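Local coordinates for beta-galactosidase (Streptococcus pneumoniae, PDB 4CUA), which hydrolyses terminal beta-galactosides and is represented here by a carbohydrate-binding module that probably helps the enzyme attach to sugars, at residues G143-F148 and E175-A180; V81-H84 and G90-K93. One frame throughout, in Å; residues are numbered along the deposited sequence.

Contact 1: G143-F148 and E175-A180. With CA (calcium ion), chain C.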
loop_
_atom_site.group_PDB
_atom_site.type_symbol
_atom_site.label_atom_id
_atom_site.label_comp_id
_atom_site.label_asym_id
_atom_site.label_seq_id
_atom_site.Cartn_x
_atom_site.Cartn_y
_atom_site.Cartn_z
ATOM N N GLY A 143 -2.292 9.725 -12.209
ATOM C CA GLY A 143 -1.583 9.703 -13.487
ATOM C C GLY A 143 -0.067 9.798 -13.406
ATOM O O GLY A 143 0.581 9.968 -14.418
ATOM N N GLU A 144 0.490 9.665 -12.216
ATOM C CA GLU A 144 1.916 9.682 -12.028
ATOM C C GLU A 144 2.247 9.044 -10.709
ATOM O O GLU A 144 1.350 8.900 -9.852
ATOM C CB GLU A 144 2.479 11.129 -12.070
ATOM C CG GLU A 144 2.052 11.976 -10.904
ATOM C CD GLU A 144 2.396 13.465 -11.048
ATOM O OE1 GLU A 144 1.746 14.132 -11.819
ATOM O OE2 GLU A 144 3.259 13.931 -10.280
HETATM N N MSE A 145 3.521 8.700 -10.507
HETATM C CA MSE A 145 4.020 8.204 -9.214
HETATM C C MSE A 145 4.174 9.371 -8.293
HETATM O O MSE A 145 4.900 10.345 -8.601
HETATM C CB MSE A 145 5.342 7.514 -9.432
HETATM C CG MSE A 145 5.331 6.290 -10.341
HETATM SE SE MSE A 145 4.069 4.865 -9.830
HETATM C CE MSE A 145 4.961 4.257 -8.219
ATOM N N ASN A 146 3.463 9.346 -7.176
ATOM C CA ASN A 146 3.493 10.426 -6.162
ATOM C C ASN A 146 4.496 10.008 -5.118
ATOM O O ASN A 146 4.390 8.948 -4.533
ATOM C CB ASN A 146 2.109 10.568 -5.485
ATOM C CG ASN A 146 1.073 11.222 -6.372
ATOM O OD1 ASN A 146 0.521 12.254 -6.014
ATOM N ND2 ASN A 146 0.777 10.648 -7.559
ATOM N N HIS A 147 5.502 10.849 -4.865
ATOM C CA HIS A 147 6.619 10.457 -4.017
ATOM C C HIS A 147 6.534 11.057 -2.620
ATOM O O HIS A 147 6.251 12.230 -2.485
ATOM C CB HIS A 147 7.919 10.947 -4.684
ATOM C CG HIS A 147 8.113 10.405 -6.037
ATOM N ND1 HIS A 147 8.388 9.093 -6.258
ATOM C CD2 HIS A 147 8.005 10.979 -7.242
ATOM C CE1 HIS A 147 8.479 8.869 -7.559
ATOM N NE2 HIS A 147 8.279 10.002 -8.175
ATOM N N PHE A 148 6.751 10.208 -1.646
ATOM C CA PHE A 148 6.770 10.516 -0.221
ATOM C C PHE A 148 8.104 10.125 0.384
ATOM O O PHE A 148 8.724 9.152 -0.014
ATOM C CB PHE A 148 5.672 9.704 0.518
ATOM C CG PHE A 148 4.299 9.898 -0.024
ATOM C CD1 PHE A 148 3.490 10.948 0.350
ATOM C CD2 PHE A 148 3.788 8.986 -0.950
ATOM C CE1 PHE A 148 2.208 11.104 -0.164
ATOM C CE2 PHE A 148 2.505 9.143 -1.451
ATOM C CZ PHE A 148 1.699 10.188 -1.058
ATOM N N GLU A 175 0.260 1.076 -8.773
ATOM C CA GLU A 175 1.555 0.534 -8.298
ATOM C C GLU A 175 2.034 1.379 -7.167
ATOM O O GLU A 175 1.854 2.586 -7.183
ATOM C CB GLU A 175 2.562 0.534 -9.474
ATOM C CG GLU A 175 3.806 -0.326 -9.269
ATOM C CD GLU A 175 3.618 -1.804 -9.333
ATOM O OE1 GLU A 175 2.499 -2.308 -9.550
ATOM O OE2 GLU A 175 4.647 -2.557 -9.168
ATOM N N VAL A 176 2.717 0.702 -6.224
ATOM C CA VAL A 176 3.535 1.385 -5.244
ATOM C C VAL A 176 4.963 0.945 -5.456
ATOM O O VAL A 176 5.196 -0.129 -6.024
ATOM C CB VAL A 176 3.130 1.092 -3.803
ATOM C CG1 VAL A 176 1.643 1.421 -3.609
ATOM C CG2 VAL A 176 3.432 -0.346 -3.400
ATOM N N GLN A 177 5.916 1.784 -5.047
ATOM C CA GLN A 177 7.332 1.395 -5.050
ATOM C C GLN A 177 8.011 1.930 -3.775
ATOM O O GLN A 177 7.796 3.077 -3.379
ATOM C CB GLN A 177 8.044 1.942 -6.292
ATOM C CG GLN A 177 7.401 1.396 -7.556
ATOM C CD GLN A 177 8.123 1.886 -8.834
ATOM O OE1 GLN A 177 8.623 2.993 -8.910
ATOM N NE2 GLN A 177 8.147 1.041 -9.799
ATOM N N ILE A 178 8.802 1.059 -3.168
ATOM C CA ILE A 178 9.581 1.403 -1.985
ATOM C C ILE A 178 11.029 0.986 -2.282
ATOM O O ILE A 178 11.243 -0.129 -2.776
ATOM C CB ILE A 178 9.069 0.666 -0.735
ATOM C CG1 ILE A 178 7.607 1.030 -0.485
ATOM C CG2 ILE A 178 9.835 1.122 0.514
ATOM C CD1 ILE A 178 6.994 0.147 0.590
ATOM N N PHE A 179 11.974 1.893 -1.968
ATOM C CA PHE A 179 13.410 1.613 -2.248
ATOM C C PHE A 179 14.270 1.569 -0.995
ATOM O O PHE A 179 14.078 2.340 -0.054
ATOM C CB PHE A 179 13.946 2.643 -3.224
ATOM C CG PHE A 179 13.174 2.710 -4.501
ATOM C CD1 PHE A 179 13.437 1.833 -5.519
ATOM C CD2 PHE A 179 12.111 3.597 -4.649
ATOM C CE1 PHE A 179 12.704 1.877 -6.683
ATOM C CE2 PHE A 179 11.373 3.641 -5.831
ATOM C CZ PHE A 179 11.677 2.759 -6.844
ATOM N N ALA A 180 15.224 0.674 -1.038
ATOM C CA ALA A 180 16.319 0.650 -0.056
ATOM C C ALA A 180 17.247 1.819 -0.300
ATOM O O ALA A 180 17.324 2.345 -1.412
ATOM C CB ALA A 180 17.118 -0.624 -0.242
HETATM CA CA CA C . 0.612 -2.708 -10.788
#
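E175 meets M145, a selenomethionine, through its backbone: methyl CE of M145 lies 3.7 Å from O of E175, while the acidic end of E175 heads off to the calcium ion. CG of E175 is anti to the backbone N (chi1 -164°), and a bend at chi2 (73°) swings the carboxylate onto the metal. OE1 of E175 binds calcium at 2.3 Å, whereas OE2 of E175 is 4.4 Å from calcium, which makes the coordination monodentate. OE2 is instead hydrogen-bonded to the backbone N of K37, a second hold that fixes the rotation of the carboxylate. Calcium is completed by the carbonyls of N33, L38 and T174 and by OD1 of D36 and of N47.

The CB of V176 leaves the backbone on the side away from 143-148. The two short strands, 145-148 and 175-177, run in roughly the same direction, 33° apart, with axes 8.3 Å from each other. Such a spacing fits two strands that each pair antiparallel with strand 70-83 between them, in the beta-sandwich scaffold expected of a galactose-binding-like domain. M145 spans the central strand, passing over it at G82, to reach E175 and Q177.

Q177 supplies the other support for the methyl. Its chain, extended beyond CG, crosses that of M145 at about a right angle, with CG of Q177 3.8 Å from CE of M145. The amide oxygen OE1 of Q177 stands 3.9 Å from the same CE, a van der Waals approach. M145 itself is bent at chi2 and chi3, which folds CE back over E175 and Q177, and Y41 and S80 also touch its side chain.

Contact 2: V81-H84 and G90-K93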
loop_
_atom_site.group_PDB
_atom_site.type_symbol
_atom_site.label_atom_id
_atom_site.label_comp_id
_atom_site.label_asym_id
_atom_site.label_seq_id
_atom_site.Cartn_x
_atom_site.Cartn_y
_atom_site.Cartn_z
ATOM N N VAL A 81 3.594 6.194 -4.836
ATOM C CA VAL A 81 2.258 5.652 -5.129
ATOM C C VAL A 81 1.726 6.256 -6.393
ATOM O O VAL A 81 1.551 7.465 -6.520
ATOM C CB VAL A 81 1.268 5.964 -4.014
ATOM C CG1 VAL A 81 -0.100 5.309 -4.283
ATOM C CG2 VAL A 81 1.789 5.555 -2.677
ATOM N N GLY A 82 1.409 5.385 -7.331
ATOM C CA GLY A 82 0.785 5.780 -8.581
ATOM C C GLY A 82 -0.723 5.713 -8.452
ATOM O O GLY A 82 -1.303 4.653 -8.598
ATOM N N PHE A 83 -1.340 6.830 -8.174
ATOM C CA PHE A 83 -2.791 6.875 -8.127
ATOM C C PHE A 83 -3.391 6.808 -9.513
ATOM O O PHE A 83 -2.902 7.445 -10.469
ATOM C CB PHE A 83 -3.255 8.136 -7.364
ATOM C CG PHE A 83 -2.877 8.124 -5.916
ATOM C CD1 PHE A 83 -3.497 7.252 -5.032
ATOM C CD2 PHE A 83 -1.853 8.936 -5.419
ATOM C CE1 PHE A 83 -3.122 7.225 -3.690
ATOM C CE2 PHE A 83 -1.472 8.887 -4.095
ATOM C CZ PHE A 83 -2.106 8.034 -3.225
ATOM N N HIS A 84 -4.539 6.149 -9.631
ATOM C CA HIS A 84 -5.301 6.058 -10.840
ATOM C C HIS A 84 -6.657 6.712 -10.654
ATOM O O HIS A 84 -7.155 6.746 -9.572
ATOM C CB HIS A 84 -5.391 4.576 -11.295
ATOM C CG HIS A 84 -6.604 4.250 -12.117
ATOM N ND1 HIS A 84 -7.819 4.019 -11.545
ATOM C CD2 HIS A 84 -6.797 4.185 -13.453
ATOM C CE1 HIS A 84 -8.722 3.780 -12.481
ATOM N NE2 HIS A 84 -8.130 3.871 -13.657
ATOM N N GLY A 90 -10.377 7.493 -7.633
ATOM C CA GLY A 90 -9.246 8.402 -7.796
ATOM C C GLY A 90 -8.385 8.468 -6.588
ATOM O O GLY A 90 -8.447 7.640 -5.686
ATOM N N ALA A 91 -7.499 9.474 -6.554
ATOM C CA ALA A 91 -6.660 9.721 -5.379
ATOM C C ALA A 91 -7.558 9.980 -4.152
ATOM O O ALA A 91 -8.692 10.460 -4.292
ATOM C CB ALA A 91 -5.790 10.924 -5.676
ATOM N N PRO A 92 -7.059 9.692 -2.963
ATOM C CA PRO A 92 -7.883 9.892 -1.753
ATOM C C PRO A 92 -7.905 11.368 -1.345
ATOM O O PRO A 92 -7.029 12.131 -1.729
ATOM C CB PRO A 92 -7.163 9.079 -0.712
ATOM C CG PRO A 92 -5.695 9.037 -1.183
ATOM C CD PRO A 92 -5.762 9.091 -2.668
ATOM N N LYS A 93 -8.899 11.741 -0.563
ATOM C CA LYS A 93 -8.911 13.112 -0.051
ATOM C C LYS A 93 -8.012 13.285 1.165
ATOM O O LYS A 93 -7.641 14.413 1.458
ATOM C CB LYS A 93 -10.352 13.543 0.301
ATOM C CG LYS A 93 -11.004 12.805 1.450
ATOM C CD LYS A 93 -12.385 13.413 1.783
ATOM C CE LYS A 93 -13.078 12.662 2.890
ATOM N NZ LYS A 93 -14.365 13.419 3.238
#
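The carbonyl O of H84 receives a CA-H...O contact from G90, with CA of G90 3.2 Å from it and an angle of 157° at the hydrogen. This nearly straight approach is the one polar link across the contact, and the buried oxygen has no conventional hydrogen-bond partner in the model. The side chain of H84 leaves the backbone away from 90-93, and its ND1 is hydrogen-bonded to OG of S172.

One residue earlier the contact becomes apolar. F83 has CG anti to its own carbonyl carbon (chi1 -66°), which sends the ring over toward A91 and P92. CB of A91 lies 4.0 Å from CG of F83, near the root of the ring, while CD of P92 comes to 3.4 Å from CE1 of F83, farther out. The side chains of F83 and P92 cross at about a right angle, and CD of P92 comes to the phenyl ring obliquely. V81 CG1 sits 3.5 Å above one face of the same ring, offset toward its rim.

The loop thus closes back on the end of strand 70-83 before entering strand 94-100, with M162 of strand 157-163 touching both F83 and P92, and I173 of strand 172-177 packing against F83.

How the contacts relate
Strand 70-83 joins the two contacts, whose centres are 11 Å apart. Its end, V81-F83, belongs to contact 2 but threads between the two strands of contact 1. On one side N of N146 is 2.8 Å from O of V81, and on the other N of G82 is 2.8 Å from O of E175, both probable hydrogen bonds. SE of M145 packs 3.6 Å from CA of G82, where the M145 side chain passes over the strand; G82 has no side chain there. ND2 of N146 lies 3.8 Å from CD2 of F83. Contact 1 reaches calcium directly through E175, whereas the H84 side chain of contact 2 remains about 9 Å from the ion.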